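Local coordinates for adhesion and penetration protein autotransporter (Haemophilus influenzae, PDB 3SYJ) that probably acts as a serine protease and promotes bacterial adherence to and invasion of host cells by directly binding a host cell structure, at residues A[137-151]-A[185-197]. Numbering follows the deposited sequence.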
ATOM      1  N   MET A 137     -74.627  -0.279  -3.222  1.00 25.10           N
ATOM      2  CA  MET A 137     -75.431  -0.451  -2.016  1.00 29.80           C
ATOM      3  C   MET A 137     -75.928  -1.892  -1.834  1.00 33.84           C
ATOM      4  O   MET A 137     -76.528  -2.231  -0.810  1.00 31.05           O
ATOM      5  CB  MET A 137     -76.602   0.531  -1.995  1.00 32.09           C
ATOM      6  CG  MET A 137     -76.193   1.991  -2.113  1.00 36.88           C
ATOM      7  SD  MET A 137     -75.150   2.567  -0.757  1.00 35.07           S
ATOM      8  CE  MET A 137     -76.154   2.146   0.654  1.00 21.80           C
ATOM      9  N   ASN A 138     -75.667  -2.745  -2.819  1.00 30.26           N
ATOM     10  CA  ASN A 138     -76.004  -4.153  -2.683  1.00 34.13           C
ATOM     11  C   ASN A 138     -74.908  -4.934  -1.952  1.00 30.87           C
ATOM     12  O   ASN A 138     -73.823  -5.158  -2.492  1.00 31.33           O
ATOM     13  CB  ASN A 138     -76.296  -4.775  -4.047  1.00 36.06           C
ATOM     14  CG  ASN A 138     -76.589  -6.270  -3.954  1.00 49.02           C
ATOM     15  OD1 ASN A 138     -77.216  -6.748  -2.992  1.00 36.59           O
ATOM     16  ND2 ASN A 138     -76.132  -7.020  -4.958  1.00 50.95           N
ATOM     17  N   GLY A 139     -75.203  -5.346  -0.725  1.00 26.41           N
ATOM     18  CA  GLY A 139     -74.259  -6.087   0.089  1.00 28.35           C
ATOM     19  C   GLY A 139     -73.640  -7.299  -0.587  1.00 29.82           C
ATOM     20  O   GLY A 139     -72.476  -7.619  -0.348  1.00 33.03           O
ATOM     21  N   SER A 140     -74.408  -7.978  -1.433  1.00 28.92           N
ATOM     22  CA  SER A 140     -73.913  -9.164  -2.131  1.00 30.53           C
ATOM     23  C   SER A 140     -72.692  -8.882  -3.014  1.00 32.40           C
ATOM     24  O   SER A 140     -71.896  -9.784  -3.289  1.00 33.04           O
ATOM     25  CB  SER A 140     -75.029  -9.802  -2.960  1.00 34.52           C
ATOM     26  OG  SER A 140     -76.127 -10.163  -2.135  1.00 35.54           O
ATOM     27  N   THR A 141     -72.549  -7.633  -3.453  1.00 29.95           N
ATOM     28  CA  THR A 141     -71.438  -7.222  -4.315  1.00 28.35           C
ATOM     29  C   THR A 141     -70.083  -7.624  -3.756  1.00 25.78           C
ATOM     30  O   THR A 141     -69.173  -7.983  -4.499  1.00 27.96           O
ATOM     31  CB  THR A 141     -71.405  -5.686  -4.472  1.00 30.17           C
ATOM     32  OG1 THR A 141     -72.604  -5.245  -5.112  1.00 41.64           O
ATOM     33  CG2 THR A 141     -70.187  -5.240  -5.290  1.00 32.67           C
ATOM     34  N   TYR A 142     -69.964  -7.555  -2.437  1.00 24.80           N
ATOM     35  CA  TYR A 142     -68.671  -7.614  -1.769  1.00 27.26           C
ATOM     36  C   TYR A 142     -68.281  -9.014  -1.313  1.00 31.12           C
ATOM     37  O   TYR A 142     -67.207  -9.208  -0.743  1.00 30.38           O
ATOM     38  CB  TYR A 142     -68.664  -6.617  -0.607  1.00 23.35           C
ATOM     39  CG  TYR A 142     -69.048  -5.234  -1.082  1.00 27.04           C
ATOM     40  CD1 TYR A 142     -68.147  -4.453  -1.803  1.00 23.24           C
ATOM     41  CD2 TYR A 142     -70.322  -4.720  -0.851  1.00 24.85           C
ATOM     42  CE1 TYR A 142     -68.495  -3.195  -2.261  1.00 21.75           C
ATOM     43  CE2 TYR A 142     -70.679  -3.461  -1.309  1.00 19.51           C
ATOM     44  CZ  TYR A 142     -69.758  -2.708  -2.014  1.00 20.73           C
ATOM     45  OH  TYR A 142     -70.088  -1.461  -2.476  1.00 22.88           O
ATOM     46  N   SER A 143     -69.149  -9.986  -1.591  1.00 33.02           N
ATOM     47  CA  SER A 143     -68.910 -11.378  -1.208  1.00 32.46           C
ATOM     48  C   SER A 143     -67.826 -12.044  -2.054  1.00 26.83           C
ATOM     49  O   SER A 143     -67.174 -12.982  -1.605  1.00 27.04           O
ATOM     50  CB  SER A 143     -70.208 -12.175  -1.308  1.00 26.41           C
ATOM     51  OG  SER A 143     -71.170 -11.661  -0.406  1.00 32.62           O
ATOM     52  N   ASP A 144     -67.638 -11.560  -3.277  1.00 24.41           N
ATOM     53  CA  ASP A 144     -66.594 -12.083  -4.153  1.00 28.34           C
ATOM     54  C   ASP A 144     -65.236 -11.828  -3.524  1.00 28.35           C
ATOM     55  O   ASP A 144     -64.786 -10.684  -3.460  1.00 29.57           O
ATOM     56  CB  ASP A 144     -66.676 -11.414  -5.534  1.00 31.08           C
ATOM     57  CG  ASP A 144     -65.595 -11.895  -6.498  1.00 32.46           C
ATOM     58  OD1 ASP A 144     -64.683 -12.644  -6.086  1.00 31.19           O
ATOM     59  OD2 ASP A 144     -65.660 -11.516  -7.687  1.00 44.96           O
ATOM     60  N   ARG A 145     -64.577 -12.893  -3.078  1.00 25.66           N
ATOM     61  CA  ARG A 145     -63.308 -12.760  -2.372  1.00 23.50           C
ATOM     62  C   ARG A 145     -62.082 -12.752  -3.281  1.00 27.89           C
ATOM     63  O   ARG A 145     -60.951 -12.645  -2.805  1.00 26.34           O
ATOM     64  CB  ARG A 145     -63.174 -13.839  -1.300  1.00 25.15           C
ATOM     65  CG  ARG A 145     -64.020 -13.560  -0.064  1.00 31.02           C
ATOM     66  CD  ARG A 145     -64.395 -14.848   0.650  1.00 30.06           C
ATOM     67  NE  ARG A 145     -63.226 -15.692   0.849  1.00 36.06           N
ATOM     68  CZ  ARG A 145     -63.249 -17.018   0.779  1.00 44.74           C
ATOM     69  NH1 ARG A 145     -62.134 -17.705   0.978  1.00 41.42           N
ATOM     70  NH2 ARG A 145     -64.382 -17.653   0.502  1.00 37.07           N
ATOM     71  N   THR A 146     -62.298 -12.876  -4.583  1.00 27.90           N
ATOM     72  CA  THR A 146     -61.216 -12.677  -5.537  1.00 27.37           C
ATOM     73  C   THR A 146     -61.054 -11.181  -5.752  1.00 23.80           C
ATOM     74  O   THR A 146     -59.949 -10.648  -5.713  1.00 26.55           O
ATOM     75  CB  THR A 146     -61.512 -13.353  -6.881  1.00 30.22           C
ATOM     76  OG1 THR A 146     -61.533 -14.775  -6.707  1.00 38.15           O
ATOM     77  CG2 THR A 146     -60.440 -13.000  -7.893  1.00 28.51           C
ATOM     78  N   LYS A 147     -62.177 -10.505  -5.957  1.00 25.41           N
ATOM     79  CA  LYS A 147     -62.195  -9.056  -6.098  1.00 29.28           C
ATOM     80  C   LYS A 147     -61.935  -8.371  -4.752  1.00 28.52           C
ATOM     81  O   LYS A 147     -61.245  -7.350  -4.687  1.00 27.09           O
ATOM     82  CB  LYS A 147     -63.537  -8.605  -6.684  1.00 31.16           C
ATOM     83  CG  LYS A 147     -63.671  -7.107  -6.959  1.00 37.76           C
ATOM     84  CD  LYS A 147     -65.056  -6.801  -7.537  1.00 38.48           C
ATOM     85  CE  LYS A 147     -65.316  -5.307  -7.709  1.00 38.40           C
ATOM     86  NZ  LYS A 147     -66.758  -5.037  -8.031  1.00 34.79           N
ATOM     87  N   TYR A 148     -62.485  -8.947  -3.685  1.00 23.65           N
ATOM     88  CA  TYR A 148     -62.369  -8.396  -2.338  1.00 22.37           C
ATOM     89  C   TYR A 148     -61.789  -9.431  -1.376  1.00 21.10           C
ATOM     90  O   TYR A 148     -62.530 -10.054  -0.616  1.00 21.35           O
ATOM     91  CB  TYR A 148     -63.749  -7.985  -1.835  1.00 22.76           C
ATOM     92  CG  TYR A 148     -64.406  -6.897  -2.652  1.00 25.97           C
ATOM     93  CD1 TYR A 148     -63.925  -5.595  -2.631  1.00 22.01           C
ATOM     94  CD2 TYR A 148     -65.516  -7.169  -3.434  1.00 31.71           C
ATOM     95  CE1 TYR A 148     -64.530  -4.598  -3.369  1.00 25.62           C
ATOM     96  CE2 TYR A 148     -66.132  -6.179  -4.177  1.00 29.33           C
ATOM     97  CZ  TYR A 148     -65.638  -4.898  -4.141  1.00 30.95           C
ATOM     98  OH  TYR A 148     -66.255  -3.920  -4.885  1.00 31.88           O
ATOM     99  N   PRO A 149     -60.463  -9.619  -1.412  1.00 16.54           N
ATOM    100  CA  PRO A 149     -59.788 -10.689  -0.667  1.00 16.21           C
ATOM    101  C   PRO A 149     -59.619 -10.406   0.818  1.00 20.80           C
ATOM    102  O   PRO A 149     -59.634 -11.345   1.613  1.00 21.32           O
ATOM    103  CB  PRO A 149     -58.410 -10.755  -1.320  1.00 17.11           C
ATOM    104  CG  PRO A 149     -58.197  -9.423  -1.908  1.00 17.80           C
ATOM    105  CD  PRO A 149     -59.540  -8.880  -2.288  1.00 17.75           C
ATOM    106  N   GLU A 150     -59.442  -9.140   1.182  1.00 17.68           N
ATOM    107  CA  GLU A 150     -59.226  -8.770   2.574  1.00 16.25           C
ATOM    108  C   GLU A 150     -60.347  -7.879   3.104  1.00 16.96           C
ATOM    109  O   GLU A 150     -60.937  -7.086   2.364  1.00 19.94           O
ATOM    110  CB  GLU A 150     -57.867  -8.090   2.731  1.00 14.71           C
ATOM    111  CG  GLU A 150     -56.708  -8.887   2.139  1.00 14.76           C
ATOM    112  CD  GLU A 150     -56.172  -9.963   3.067  1.00 19.79           C
ATOM    113  OE1 GLU A 150     -56.759 -10.172   4.151  1.00 23.31           O
ATOM    114  OE2 GLU A 150     -55.150 -10.596   2.718  1.00 18.35           O
ATOM    115  N   ARG A 151     -60.652  -8.030   4.387  1.00 16.57           N
ATOM    116  CA  ARG A 151     -61.683  -7.232   5.035  1.00 16.19           C
ATOM    117  C   ARG A 151     -61.307  -7.077   6.506  1.00 19.15           C
ATOM    118  O   ARG A 151     -60.927  -8.057   7.146  1.00 20.40           O
ATOM    119  CB  ARG A 151     -63.060  -7.897   4.897  1.00 14.48           C
ATOM    120  CG  ARG A 151     -64.144  -6.930   4.451  1.00 20.94           C
ATOM    121  CD  ARG A 151     -65.535  -7.291   4.934  1.00 17.13           C
ATOM    122  NE  ARG A 151     -66.272  -8.173   4.037  1.00 25.29           N
ATOM    123  CZ  ARG A 151     -67.476  -7.907   3.525  1.00 22.93           C
ATOM    124  NH1 ARG A 151     -68.096  -6.773   3.800  1.00 18.22           N
ATOM    125  NH2 ARG A 151     -68.067  -8.789   2.738  1.00 28.32           N
ATOM    126  N   ASN A 185     -66.484 -14.021   8.916  1.00 21.23           N
ATOM    127  CA  ASN A 185     -66.890 -14.479   7.592  1.00 20.49           C
ATOM    128  C   ASN A 185     -68.168 -13.818   7.109  1.00 20.09           C
ATOM    129  O   ASN A 185     -68.989 -13.359   7.907  1.00 17.79           O
ATOM    130  CB  ASN A 185     -67.111 -15.987   7.602  1.00 24.50           C
ATOM    131  CG  ASN A 185     -65.838 -16.762   7.844  1.00 25.86           C
ATOM    132  OD1 ASN A 185     -64.743 -16.309   7.520  1.00 24.49           O
ATOM    133  ND2 ASN A 185     -65.978 -17.952   8.403  1.00 33.95           N
ATOM    134  N   GLN A 186     -68.329 -13.802   5.790  1.00 22.51           N
ATOM    135  CA  GLN A 186     -69.527 -13.294   5.138  1.00 24.02           C
ATOM    136  C   GLN A 186     -70.747 -14.128   5.521  1.00 26.20           C
ATOM    137  O   GLN A 186     -70.737 -15.352   5.400  1.00 27.62           O
ATOM    138  CB  GLN A 186     -69.328 -13.304   3.623  1.00 27.33           C
ATOM    139  CG  GLN A 186     -70.536 -12.854   2.831  1.00 32.47           C
ATOM    140  CD  GLN A 186     -70.875 -11.390   3.050  1.00 33.85           C
ATOM    141  OE1 GLN A 186     -71.743 -11.065   3.860  1.00 28.53           O
ATOM    142  NE2 GLN A 186     -70.194 -10.498   2.326  1.00 24.58           N
ATOM    143  N   ARG A 187     -71.803 -13.461   5.964  1.00 24.54           N
ATOM    144  CA  ARG A 187     -72.926 -14.153   6.573  1.00 28.45           C
ATOM    145  C   ARG A 187     -74.269 -13.543   6.175  1.00 33.66           C
ATOM    146  O   ARG A 187     -75.148 -13.363   7.021  1.00 39.19           O
ATOM    147  CB  ARG A 187     -72.788 -14.089   8.097  1.00 32.38           C
ATOM    148  CG  ARG A 187     -73.333 -15.282   8.846  1.00 35.94           C
ATOM    149  CD  ARG A 187     -72.240 -16.313   9.074  1.00 38.70           C
ATOM    150  NE  ARG A 187     -72.343 -17.029  10.354  1.00 49.88           N
ATOM    151  CZ  ARG A 187     -72.862 -16.544  11.486  1.00 50.53           C
ATOM    152  NH1 ARG A 187     -73.350 -15.309  11.548  1.00 51.48           N
ATOM    153  NH2 ARG A 187     -72.888 -17.305  12.576  1.00 42.53           N
ATOM    154  N   GLY A 188     -74.441 -13.216   4.902  1.00 23.84           N
ATOM    155  CA  GLY A 188     -75.718 -12.686   4.464  1.00 35.30           C
ATOM    156  C   GLY A 188     -75.746 -11.179   4.297  1.00 38.63           C
ATOM    157  O   GLY A 188     -75.341 -10.422   5.191  1.00 34.92           O
ATOM    158  N   ALA A 189     -76.248 -10.740   3.149  1.00 34.09           N
ATOM    159  CA  ALA A 189     -76.217  -9.331   2.797  1.00 33.65           C
ATOM    160  C   ALA A 189     -77.324  -8.979   1.811  1.00 34.78           C
ATOM    161  O   ALA A 189     -77.803  -9.832   1.064  1.00 32.69           O
ATOM    162  CB  ALA A 189     -74.855  -8.973   2.224  1.00 28.63           C
ATOM    163  N   GLY A 190     -77.725  -7.714   1.817  1.00 32.70           N
ATOM    164  CA  GLY A 190     -78.782  -7.250   0.941  1.00 33.58           C
ATOM    165  C   GLY A 190     -78.623  -5.781   0.602  1.00 37.00           C
ATOM    166  O   GLY A 190     -77.509  -5.261   0.578  1.00 30.15           O
ATOM    167  N   ASN A 191     -79.740  -5.113   0.343  1.00 37.24           N
ATOM    168  CA  ASN A 191     -79.715  -3.711  -0.039  1.00 32.45           C
ATOM    169  C   ASN A 191     -79.406  -2.818   1.154  1.00 31.82           C
ATOM    170  O   ASN A 191     -80.243  -2.629   2.037  1.00 29.64           O
ATOM    171  CB  ASN A 191     -81.042  -3.309  -0.689  1.00 35.77           C
ATOM    172  CG  ASN A 191     -80.919  -2.047  -1.540  1.00 51.30           C
ATOM    173  OD1 ASN A 191     -81.816  -1.198  -1.547  1.00 54.16           O
ATOM    174  ND2 ASN A 191     -79.806  -1.919  -2.261  1.00 40.02           N
ATOM    175  N   GLY A 192     -78.191  -2.280   1.176  1.00 32.22           N
ATOM    176  CA  GLY A 192     -77.792  -1.325   2.195  1.00 29.60           C
ATOM    177  C   GLY A 192     -77.137  -1.912   3.430  1.00 26.48           C
ATOM    178  O   GLY A 192     -76.865  -1.190   4.393  1.00 27.24           O
ATOM    179  N   TYR A 193     -76.868  -3.214   3.415  1.00 26.86           N
ATOM    180  CA  TYR A 193     -76.370  -3.874   4.617  1.00 27.95           C
ATOM    181  C   TYR A 193     -75.549  -5.132   4.351  1.00 27.72           C
ATOM    182  O   TYR A 193     -75.573  -5.700   3.264  1.00 26.32           O
ATOM    183  CB  TYR A 193     -77.536  -4.227   5.541  1.00 27.67           C
ATOM    184  CG  TYR A 193     -78.359  -5.401   5.041  1.00 36.91           C
ATOM    185  CD1 TYR A 193     -78.023  -6.707   5.381  1.00 31.18           C
ATOM    186  CD2 TYR A 193     -79.470  -5.203   4.227  1.00 33.45           C
ATOM    187  CE1 TYR A 193     -78.768  -7.782   4.928  1.00 34.79           C
ATOM    188  CE2 TYR A 193     -80.223  -6.274   3.766  1.00 32.67           C
ATOM    189  CZ  TYR A 193     -79.865  -7.561   4.119  1.00 38.72           C
ATOM    190  OH  TYR A 193     -80.607  -8.627   3.664  1.00 33.75           O
ATOM    191  N   SER A 194     -74.822  -5.556   5.373  1.00 25.79           N
ATOM    192  CA  SER A 194     -74.094  -6.808   5.338  1.00 24.76           C
ATOM    193  C   SER A 194     -73.940  -7.317   6.773  1.00 27.18           C
ATOM    194  O   SER A 194     -73.767  -6.532   7.708  1.00 23.53           O
ATOM    195  CB  SER A 194     -72.732  -6.615   4.669  1.00 25.17           C
ATOM    196  OG  SER A 194     -72.087  -7.857   4.430  1.00 23.83           O
ATOM    197  N   TYR A 195     -74.047  -8.631   6.943  1.00 28.49           N
ATOM    198  CA  TYR A 195     -73.800  -9.263   8.234  1.00 25.78           C
ATOM    199  C   TYR A 195     -72.510 -10.074   8.161  1.00 25.55           C
ATOM    200  O   TYR A 195     -72.276 -10.807   7.199  1.00 24.71           O
ATOM    201  CB  TYR A 195     -74.966 -10.178   8.628  1.00 27.81           C
ATOM    202  CG  TYR A 195     -76.189  -9.456   9.153  1.00 24.58           C
ATOM    203  CD1 TYR A 195     -76.217  -8.947  10.441  1.00 26.51           C
ATOM    204  CD2 TYR A 195     -77.320  -9.299   8.364  1.00 24.89           C
ATOM    205  CE1 TYR A 195     -77.335  -8.291  10.931  1.00 25.92           C
ATOM    206  CE2 TYR A 195     -78.443  -8.644   8.841  1.00 23.18           C
ATOM    207  CZ  TYR A 195     -78.447  -8.140  10.125  1.00 31.49           C
ATOM    208  OH  TYR A 195     -79.564  -7.487  10.614  1.00 29.98           O
ATOM    209  N   LEU A 196     -71.669  -9.934   9.177  1.00 21.46           N
ATOM    210  CA  LEU A 196     -70.461 -10.734   9.277  1.00 20.53           C
ATOM    211  C   LEU A 196     -70.439 -11.392  10.646  1.00 23.97           C
ATOM    212  O   LEU A 196     -70.760 -10.764  11.659  1.00 23.42           O
ATOM    213  CB  LEU A 196     -69.216  -9.870   9.073  1.00 19.15           C
ATOM    214  CG  LEU A 196     -69.198  -8.924   7.869  1.00 22.24           C
ATOM    215  CD1 LEU A 196     -67.959  -8.031   7.895  1.00 18.45           C
ATOM    216  CD2 LEU A 196     -69.291  -9.689   6.539  1.00 20.97           C
ATOM    217  N   GLY A 197     -70.064 -12.661  10.683  1.00 24.10           N
ATOM    218  CA  GLY A 197     -70.145 -13.414  11.919  1.00 24.20           C
ATOM    219  C   GLY A 197     -69.502 -14.774  11.813  1.00 22.58           C
ATOM    220  O   GLY A 197     -69.245 -15.274  10.725  1.00 20.68           O
TER
HETATM  221  O   HOH W   1     -71.124  -8.030   2.078  1.00 23.84           O
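Gly139 packs against the methyl of Ala189, whose CB lies 3.5 Å from Gly139 C. Beside them Asn138 and Asn191 form a single antiparallel bridge, a non-hydrogen-bonded pair flanked by two short backbone bonds: Gly192 N gives to Met137 O at 2.6 Å, and Gly139 N to Gly190 O at 2.7 Å. Gly139 CA also directs a C-H at Tyr193 O. The bridge holds the 3-10 turn 139-142 to the type II turn Gly190-Tyr193, the tip of the hairpin of strands 186-190 and 193-196. This hairpin edges a seven-stranded antiparallel sheet in the S6 peptidase domain, a member of the PA clan and so probably chymotrypsin-like; strand 249-253 flanks it through Ser194 and Phe251. Farther along, Gln186 reaches across from a CB that points toward 137-151. Its CG, anti to the backbone N (chi1 177°), meets Ser143 OG at 3.5 Å, and CD lies equally near that oxygen. As modelled, OE1 accepts a weak bond from Arg187 N and NE2 gives to a water that also bonds Gly139 O and Ser194 OG; but Gln186 NE2 lies 2.8 Å from Arg151 NH2, donor against donor, so the amide may be flipped and these roles are doubtful. The guanidinium and amide planes stand 75° apart. Leu196 CD2 lies over the centre of one face of the Arg151 guanidinium, 3.9 Å above its plane, while Arg151 NE bonds weakly to Tyr206 OH.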